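Local coordinates for cytochrome P450 reductase (Amycolatopsis methanolica 239, PDB 5OGX), which passes electrons from NADH through FAD and a [2Fe-2S] cluster to the cytochrome P450 partner that O-demethylates guaiacol and other lignin-derived aromatics, at residues P127-V139 with V188-P200. Numbering follows the deposited sequence.
Sequences PLAFEAGQYVELV and VEATGPLGDFHLP
E137 O is gripped three ways: T191 N donates to it in the carbonyl plane at 2.9 Å, a water donates at 3.0 Å, and A190 CA makes a CA-H...O contact. E137 N returns a nearly straight bond to T191 O (2.8 Å, 177°). Y135 and L194 form a second hydrogen-bonded antiparallel pair, one residue out of step with the first, a beta bulge. With CG between its backbone N and carbonyl carbon (chi1 75°), Y135 brings one ring face against L194 CB, a CH-pi contact 3.7 Å from the centroid. Q134 NE2 crosses to G195 O (2.9 Å), while OE1 accepts from E131 N of its own turn (2.9 Å, 178°) and also touches the ring of cis-P193. Shortened to an alanine, Q134 would lose both ends of its amide, which would probably leave E131 N and G195 O without these partners. E131 CB packs over one face of the H198 ring. Y135 touches FAD; E137 OE1 makes a salt bridge to R146 and OE2 a hydrogen bond with N38 of the [2Fe-2S] site. In the antiparallel sheet of the FAD domain, strand 135-139 lies between 146-150 and 187-194, V136 and L138 meet strand 160-166, and F197 and L199 rest on helix 219-232.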
ATOM      1  N   PRO A 127     -14.287   4.540  14.319  1.00 26.47           N
ATOM      2  CA  PRO A 127     -13.502   5.164  13.244  1.00 28.20           C
ATOM      3  C   PRO A 127     -12.060   4.688  13.266  1.00 29.41           C
ATOM      4  O   PRO A 127     -11.457   4.515  14.330  1.00 28.75           O
ATOM      5  CB  PRO A 127     -13.589   6.665  13.549  1.00 31.18           C
ATOM      6  CG  PRO A 127     -14.762   6.821  14.448  1.00 35.88           C
ATOM      7  CD  PRO A 127     -14.952   5.532  15.187  1.00 33.77           C
ATOM      8  N   LEU A 128     -11.503   4.495  12.075  1.00 23.82           N
ATOM      9  CA  LEU A 128     -10.100   4.145  11.915  1.00 20.52           C
ATOM     10  C   LEU A 128      -9.307   5.383  11.522  1.00 26.30           C
ATOM     11  O   LEU A 128      -9.665   6.072  10.564  1.00 25.66           O
ATOM     12  CB  LEU A 128      -9.933   3.062  10.855  1.00 21.09           C
ATOM     13  CG  LEU A 128      -8.491   2.596  10.655  1.00 22.12           C
ATOM     14  CD1 LEU A 128      -8.007   1.947  11.956  1.00 22.72           C
ATOM     15  CD2 LEU A 128      -8.399   1.621   9.483  1.00 24.20           C
ATOM     16  N   ALA A 129      -8.240   5.666  12.266  1.00 23.34           N
ATOM     17  CA  ALA A 129      -7.300   6.719  11.893  1.00 23.99           C
ATOM     18  C   ALA A 129      -6.279   6.135  10.930  1.00 22.23           C
ATOM     19  O   ALA A 129      -5.647   5.128  11.249  1.00 20.35           O
ATOM     20  CB  ALA A 129      -6.594   7.279  13.128  1.00 23.81           C
ATOM     21  N   PHE A 130      -6.123   6.759   9.758  1.00 19.81           N
ATOM     22  CA  PHE A 130      -5.163   6.299   8.754  1.00 17.98           C
ATOM     23  C   PHE A 130      -4.849   7.446   7.801  1.00 18.49           C
ATOM     24  O   PHE A 130      -5.544   8.464   7.768  1.00 18.94           O
ATOM     25  CB  PHE A 130      -5.693   5.089   7.957  1.00 16.60           C
ATOM     26  CG  PHE A 130      -6.968   5.377   7.200  1.00 17.61           C
ATOM     27  CD1 PHE A 130      -8.199   5.170   7.807  1.00 22.40           C
ATOM     28  CD2 PHE A 130      -6.936   5.855   5.894  1.00 18.55           C
ATOM     29  CE1 PHE A 130      -9.393   5.442   7.137  1.00 25.81           C
ATOM     30  CE2 PHE A 130      -8.136   6.131   5.212  1.00 18.70           C
ATOM     31  CZ  PHE A 130      -9.359   5.924   5.844  1.00 22.46           C
ATOM     32  N   GLU A 131      -3.784   7.264   7.019  1.00 17.66           N
ATOM     33  CA  GLU A 131      -3.460   8.147   5.901  1.00 19.14           C
ATOM     34  C   GLU A 131      -3.930   7.488   4.617  1.00 21.62           C
ATOM     35  O   GLU A 131      -3.801   6.271   4.471  1.00 17.37           O
ATOM     36  CB  GLU A 131      -1.952   8.388   5.798  1.00 19.52           C
ATOM     37  CG  GLU A 131      -1.335   9.027   7.036  1.00 24.51           C
ATOM     38  CD  GLU A 131      -1.835  10.436   7.249  1.00 33.55           C
ATOM     39  OE1 GLU A 131      -1.947  11.195   6.258  1.00 35.57           O
ATOM     40  OE2 GLU A 131      -2.134  10.780   8.404  1.00 34.92           O
ATOM     41  N   ALA A 132      -4.476   8.285   3.688  1.00 17.54           N
ATOM     42  CA  ALA A 132      -4.861   7.722   2.396  1.00 16.27           C
ATOM     43  C   ALA A 132      -3.667   7.054   1.744  1.00 14.54           C
ATOM     44  O   ALA A 132      -2.570   7.616   1.734  1.00 18.11           O
ATOM     45  CB  ALA A 132      -5.416   8.813   1.481  1.00 19.18           C
ATOM     46  N   GLY A 133      -3.883   5.846   1.208  1.00 16.51           N
ATOM     47  CA  GLY A 133      -2.820   5.049   0.622  1.00 15.22           C
ATOM     48  C   GLY A 133      -2.338   3.916   1.508  1.00 16.28           C
ATOM     49  O   GLY A 133      -1.637   3.013   1.021  1.00 16.40           O
ATOM     50  N   GLN A 134      -2.680   3.953   2.791  1.00 14.80           N
ATOM     51  CA  GLN A 134      -2.340   2.840   3.662  1.00 15.45           C
ATOM     52  C   GLN A 134      -3.239   1.650   3.356  1.00 15.95           C
ATOM     53  O   GLN A 134      -4.197   1.748   2.584  1.00 15.95           O
ATOM     54  CB  GLN A 134      -2.462   3.262   5.127  1.00 14.80           C
ATOM     55  CG  GLN A 134      -1.358   4.261   5.508  1.00 14.66           C
ATOM     56  CD  GLN A 134      -1.243   4.410   6.994  1.00 14.95           C
ATOM     57  OE1 GLN A 134      -2.085   5.033   7.621  1.00 16.82           O
ATOM     58  NE2 GLN A 134      -0.192   3.815   7.577  1.00 16.95           N
ATOM     59  N   TYR A 135      -2.915   0.503   3.963  1.00 14.00           N
ATOM     60  CA  TYR A 135      -3.628  -0.727   3.664  1.00 14.08           C
ATOM     61  C   TYR A 135      -4.036  -1.420   4.955  1.00 14.59           C
ATOM     62  O   TYR A 135      -3.616  -1.041   6.052  1.00 16.23           O
ATOM     63  CB  TYR A 135      -2.784  -1.661   2.767  1.00 13.72           C
ATOM     64  CG  TYR A 135      -1.630  -2.395   3.456  1.00 15.69           C
ATOM     65  CD1 TYR A 135      -1.844  -3.622   4.077  1.00 18.47           C
ATOM     66  CD2 TYR A 135      -0.333  -1.889   3.430  1.00 17.14           C
ATOM     67  CE1 TYR A 135      -0.801  -4.312   4.700  1.00 20.46           C
ATOM     68  CE2 TYR A 135       0.731  -2.588   4.064  1.00 15.85           C
ATOM     69  CZ  TYR A 135       0.474  -3.799   4.665  1.00 15.73           C
ATOM     70  OH  TYR A 135       1.505  -4.516   5.294  1.00 20.00           O
ATOM     71  N   VAL A 136      -4.888  -2.437   4.805  1.00 15.46           N
ATOM     72  CA  VAL A 136      -5.313  -3.250   5.937  1.00 17.69           C
ATOM     73  C   VAL A 136      -4.976  -4.704   5.655  1.00 20.08           C
ATOM     74  O   VAL A 136      -4.861  -5.135   4.505  1.00 20.70           O
ATOM     75  CB  VAL A 136      -6.812  -3.104   6.256  1.00 20.11           C
ATOM     76  CG1 VAL A 136      -7.116  -1.684   6.709  1.00 20.90           C
ATOM     77  CG2 VAL A 136      -7.676  -3.516   5.052  1.00 18.57           C
ATOM     78  N   GLU A 137      -4.791  -5.458   6.731  1.00 16.94           N
ATOM     79  CA  GLU A 137      -4.417  -6.862   6.636  1.00 15.56           C
ATOM     80  C   GLU A 137      -5.617  -7.716   7.022  1.00 16.37           C
ATOM     81  O   GLU A 137      -6.119  -7.614   8.151  1.00 20.53           O
ATOM     82  CB  GLU A 137      -3.223  -7.120   7.553  1.00 18.93           C
ATOM     83  CG  GLU A 137      -2.654  -8.507   7.519  1.00 22.02           C
ATOM     84  CD  GLU A 137      -1.547  -8.616   8.546  1.00 27.37           C
ATOM     85  OE1 GLU A 137      -1.644  -9.466   9.448  1.00 34.47           O
ATOM     86  OE2 GLU A 137      -0.603  -7.798   8.471  1.00 29.67           O
ATOM     87  N   LEU A 138      -6.085  -8.543   6.086  1.00 17.80           N
ATOM     88  CA  LEU A 138      -7.203  -9.442   6.340  1.00 19.29           C
ATOM     89  C   LEU A 138      -6.685 -10.847   6.612  1.00 22.64           C
ATOM     90  O   LEU A 138      -5.642 -11.256   6.095  1.00 23.46           O
ATOM     91  CB  LEU A 138      -8.173  -9.486   5.152  1.00 19.86           C
ATOM     92  CG  LEU A 138      -8.708  -8.176   4.562  1.00 26.88           C
ATOM     93  CD1 LEU A 138      -9.820  -8.471   3.530  1.00 22.12           C
ATOM     94  CD2 LEU A 138      -9.218  -7.250   5.642  1.00 27.76           C
ATOM     95  N   VAL A 139      -7.443 -11.595   7.406  1.00 20.59           N
ATOM     96  CA  VAL A 139      -7.169 -13.007   7.655  1.00 21.85           C
ATOM     97  C   VAL A 139      -8.267 -13.825   6.985  1.00 22.55           C
ATOM     98  O   VAL A 139      -9.460 -13.574   7.205  1.00 23.78           O
ATOM     99  CB  VAL A 139      -7.093 -13.308   9.163  1.00 23.94           C
ATOM    100  CG1 VAL A 139      -6.725 -14.779   9.392  1.00 24.77           C
ATOM    101  CG2 VAL A 139      -6.087 -12.394   9.832  1.00 25.97           C
ATOM    102  N   VAL A 188     -15.176  -9.959   9.496  1.00 23.96           N
ATOM    103  CA  VAL A 188     -13.897 -10.209   8.841  1.00 23.52           C
ATOM    104  C   VAL A 188     -12.787  -9.843   9.811  1.00 27.33           C
ATOM    105  O   VAL A 188     -12.780  -8.739  10.362  1.00 25.18           O
ATOM    106  CB  VAL A 188     -13.764  -9.401   7.530  1.00 27.00           C
ATOM    107  CG1 VAL A 188     -12.356  -9.519   6.943  1.00 27.26           C
ATOM    108  CG2 VAL A 188     -14.820  -9.852   6.516  1.00 28.49           C
ATOM    109  N   GLU A 189     -11.856 -10.767  10.027  1.00 22.59           N
ATOM    110  CA  GLU A 189     -10.707 -10.491  10.878  1.00 24.44           C
ATOM    111  C   GLU A 189      -9.744  -9.585  10.123  1.00 24.34           C
ATOM    112  O   GLU A 189      -9.318  -9.913   9.005  1.00 24.44           O
ATOM    113  CB  GLU A 189     -10.024 -11.794  11.284  1.00 25.64           C
ATOM    114  CG  GLU A 189      -8.856 -11.619  12.240  1.00 27.59           C
ATOM    115  CD  GLU A 189      -8.261 -12.944  12.671  1.00 37.16           C
ATOM    116  OE1 GLU A 189      -8.799 -13.997  12.274  1.00 36.65           O
ATOM    117  OE2 GLU A 189      -7.252 -12.927  13.402  1.00 41.06           O
ATOM    118  N   ALA A 190      -9.403  -8.447  10.718  1.00 22.68           N
ATOM    119  CA  ALA A 190      -8.636  -7.440  10.000  1.00 21.60           C
ATOM    120  C   ALA A 190      -7.890  -6.567  10.999  1.00 22.76           C
ATOM    121  O   ALA A 190      -8.377  -6.313  12.103  1.00 21.65           O
ATOM    122  CB  ALA A 190      -9.545  -6.575   9.120  1.00 24.99           C
ATOM    123  N   THR A 191      -6.702  -6.110  10.597  1.00 21.15           N
ATOM    124  CA  THR A 191      -5.932  -5.157  11.386  1.00 17.62           C
ATOM    125  C   THR A 191      -5.440  -4.051  10.463  1.00 16.77           C
ATOM    126  O   THR A 191      -5.208  -4.264   9.273  1.00 20.54           O
ATOM    127  CB  THR A 191      -4.740  -5.802  12.076  1.00 26.66           C
ATOM    128  OG1 THR A 191      -3.890  -6.377  11.075  1.00 28.09           O
ATOM    129  CG2 THR A 191      -5.204  -6.916  13.015  1.00 27.89           C
ATOM    130  N   GLY A 192      -5.279  -2.861  11.014  1.00 18.48           N
ATOM    131  CA  GLY A 192      -4.752  -1.767  10.243  1.00 17.59           C
ATOM    132  C   GLY A 192      -4.687  -0.511  11.084  1.00 16.79           C
ATOM    133  O   GLY A 192      -5.082  -0.499  12.251  1.00 18.29           O
ATOM    134  N   PRO A 193      -4.184   0.584  10.498  1.00 17.89           N
ATOM    135  CA  PRO A 193      -3.609   0.626   9.152  1.00 15.13           C
ATOM    136  C   PRO A 193      -2.148   0.211   9.149  1.00 15.25           C
ATOM    137  O   PRO A 193      -1.483   0.239  10.195  1.00 17.03           O
ATOM    138  CB  PRO A 193      -3.732   2.102   8.779  1.00 17.33           C
ATOM    139  CG  PRO A 193      -3.438   2.792  10.106  1.00 15.94           C
ATOM    140  CD  PRO A 193      -4.032   1.872  11.195  1.00 17.00           C
ATOM    141  N   LEU A 194      -1.645  -0.141   7.966  1.00 15.85           N
ATOM    142  CA  LEU A 194      -0.238  -0.429   7.747  1.00 13.66           C
ATOM    143  C   LEU A 194       0.224   0.334   6.514  1.00 18.45           C
ATOM    144  O   LEU A 194      -0.593   0.775   5.705  1.00 17.36           O
ATOM    145  CB  LEU A 194       0.001  -1.932   7.542  1.00 15.75           C
ATOM    146  CG  LEU A 194      -0.334  -2.786   8.770  1.00 19.52           C
ATOM    147  CD1 LEU A 194      -0.872  -4.138   8.331  1.00 27.09           C
ATOM    148  CD2 LEU A 194       0.903  -2.961   9.634  1.00 27.22           C
ATOM    149  N   GLY A 195       1.539   0.453   6.356  1.00 19.21           N
ATOM    150  CA  GLY A 195       2.083   0.907   5.089  1.00 15.52           C
ATOM    151  C   GLY A 195       2.545   2.360   5.106  1.00 12.69           C
ATOM    152  O   GLY A 195       2.123   3.175   5.927  1.00 16.14           O
ATOM    153  N   ASP A 196       3.427   2.674   4.146  1.00 13.07           N
ATOM    154  CA  ASP A 196       4.044   3.986   4.004  1.00 12.70           C
ATOM    155  C   ASP A 196       3.682   4.683   2.697  1.00 15.74           C
ATOM    156  O   ASP A 196       4.268   5.725   2.378  1.00 16.05           O
ATOM    157  CB  ASP A 196       5.568   3.863   4.063  1.00 15.59           C
ATOM    158  CG  ASP A 196       6.070   3.576   5.432  1.00 19.27           C
ATOM    159  OD1 ASP A 196       5.351   3.922   6.401  1.00 20.31           O
ATOM    160  OD2 ASP A 196       7.194   3.021   5.520  1.00 21.04           O
ATOM    161  N   PHE A 197       2.756   4.135   1.921  1.00 14.79           N
ATOM    162  CA  PHE A 197       2.447   4.672   0.594  1.00 14.92           C
ATOM    163  C   PHE A 197       1.400   5.775   0.734  1.00 16.42           C
ATOM    164  O   PHE A 197       0.223   5.596   0.420  1.00 18.04           O
ATOM    165  CB  PHE A 197       1.954   3.536  -0.300  1.00 13.90           C
ATOM    166  CG  PHE A 197       1.828   3.889  -1.769  1.00 15.13           C
ATOM    167  CD1 PHE A 197       2.928   4.291  -2.519  1.00 15.25           C
ATOM    168  CD2 PHE A 197       0.613   3.718  -2.408  1.00 15.22           C
ATOM    169  CE1 PHE A 197       2.806   4.556  -3.888  1.00 15.41           C
ATOM    170  CE2 PHE A 197       0.471   3.986  -3.771  1.00 14.01           C
ATOM    171  CZ  PHE A 197       1.573   4.406  -4.511  1.00 15.93           C
ATOM    172  N   HIS A 198       1.836   6.943   1.210  1.00 15.64           N
ATOM    173  CA  HIS A 198       0.888   8.030   1.442  1.00 17.10           C
ATOM    174  C   HIS A 198       1.596   9.365   1.282  1.00 15.58           C
ATOM    175  O   HIS A 198       2.822   9.433   1.251  1.00 17.16           O
ATOM    176  CB  HIS A 198       0.230   7.912   2.827  1.00 18.54           C
ATOM    177  CG  HIS A 198       1.206   7.913   3.964  1.00 16.91           C
ATOM    178  ND1 HIS A 198       1.819   9.065   4.414  1.00 19.74           N
ATOM    179  CD2 HIS A 198       1.675   6.906   4.741  1.00 19.81           C
ATOM    180  CE1 HIS A 198       2.628   8.766   5.420  1.00 22.99           C
ATOM    181  NE2 HIS A 198       2.565   7.461   5.637  1.00 19.11           N
ATOM    182  N   LEU A 199       0.798  10.438   1.204  1.00 14.52           N
ATOM    183  CA  LEU A 199       1.337  11.774   1.037  1.00 16.48           C
ATOM    184  C   LEU A 199       2.130  12.211   2.267  1.00 17.37           C
ATOM    185  O   LEU A 199       1.831  11.803   3.392  1.00 20.97           O
ATOM    186  CB  LEU A 199       0.196  12.772   0.815  1.00 19.00           C
ATOM    187  CG  LEU A 199      -0.528  12.593  -0.522  1.00 19.95           C
ATOM    188  CD1 LEU A 199      -1.878  13.312  -0.541  1.00 20.70           C
ATOM    189  CD2 LEU A 199       0.352  13.116  -1.632  1.00 19.34           C
ATOM    190  N   PRO A 200       3.110  13.082   2.079  1.00 22.29           N
ATOM    191  CA  PRO A 200       3.769  13.723   3.218  1.00 27.14           C
ATOM    192  C   PRO A 200       2.794  14.622   3.958  1.00 29.99           C
ATOM    193  O   PRO A 200       1.680  14.877   3.467  1.00 27.20           O
ATOM    194  CB  PRO A 200       4.895  14.531   2.555  1.00 29.05           C
ATOM    195  CG  PRO A 200       4.392  14.827   1.202  1.00 32.44           C
ATOM    196  CD  PRO A 200       3.576  13.616   0.788  1.00 26.14           C
TER
HETATM  197  O   HOH W   1      -2.058  10.250   1.562  1.00 19.89           O
HETATM  198  O   HOH W   2       0.784   1.955   2.273  1.00 17.47           O
HETATM  199  O   HOH W   3      -4.824  -9.026  10.476  1.00 29.37           O
HETATM  200  O   HOH W   4      -1.049  -6.793  11.551  1.00 38.88           O
HETATM  201  O   HOH W   5     -11.810 -13.159   8.597  1.00 26.13           O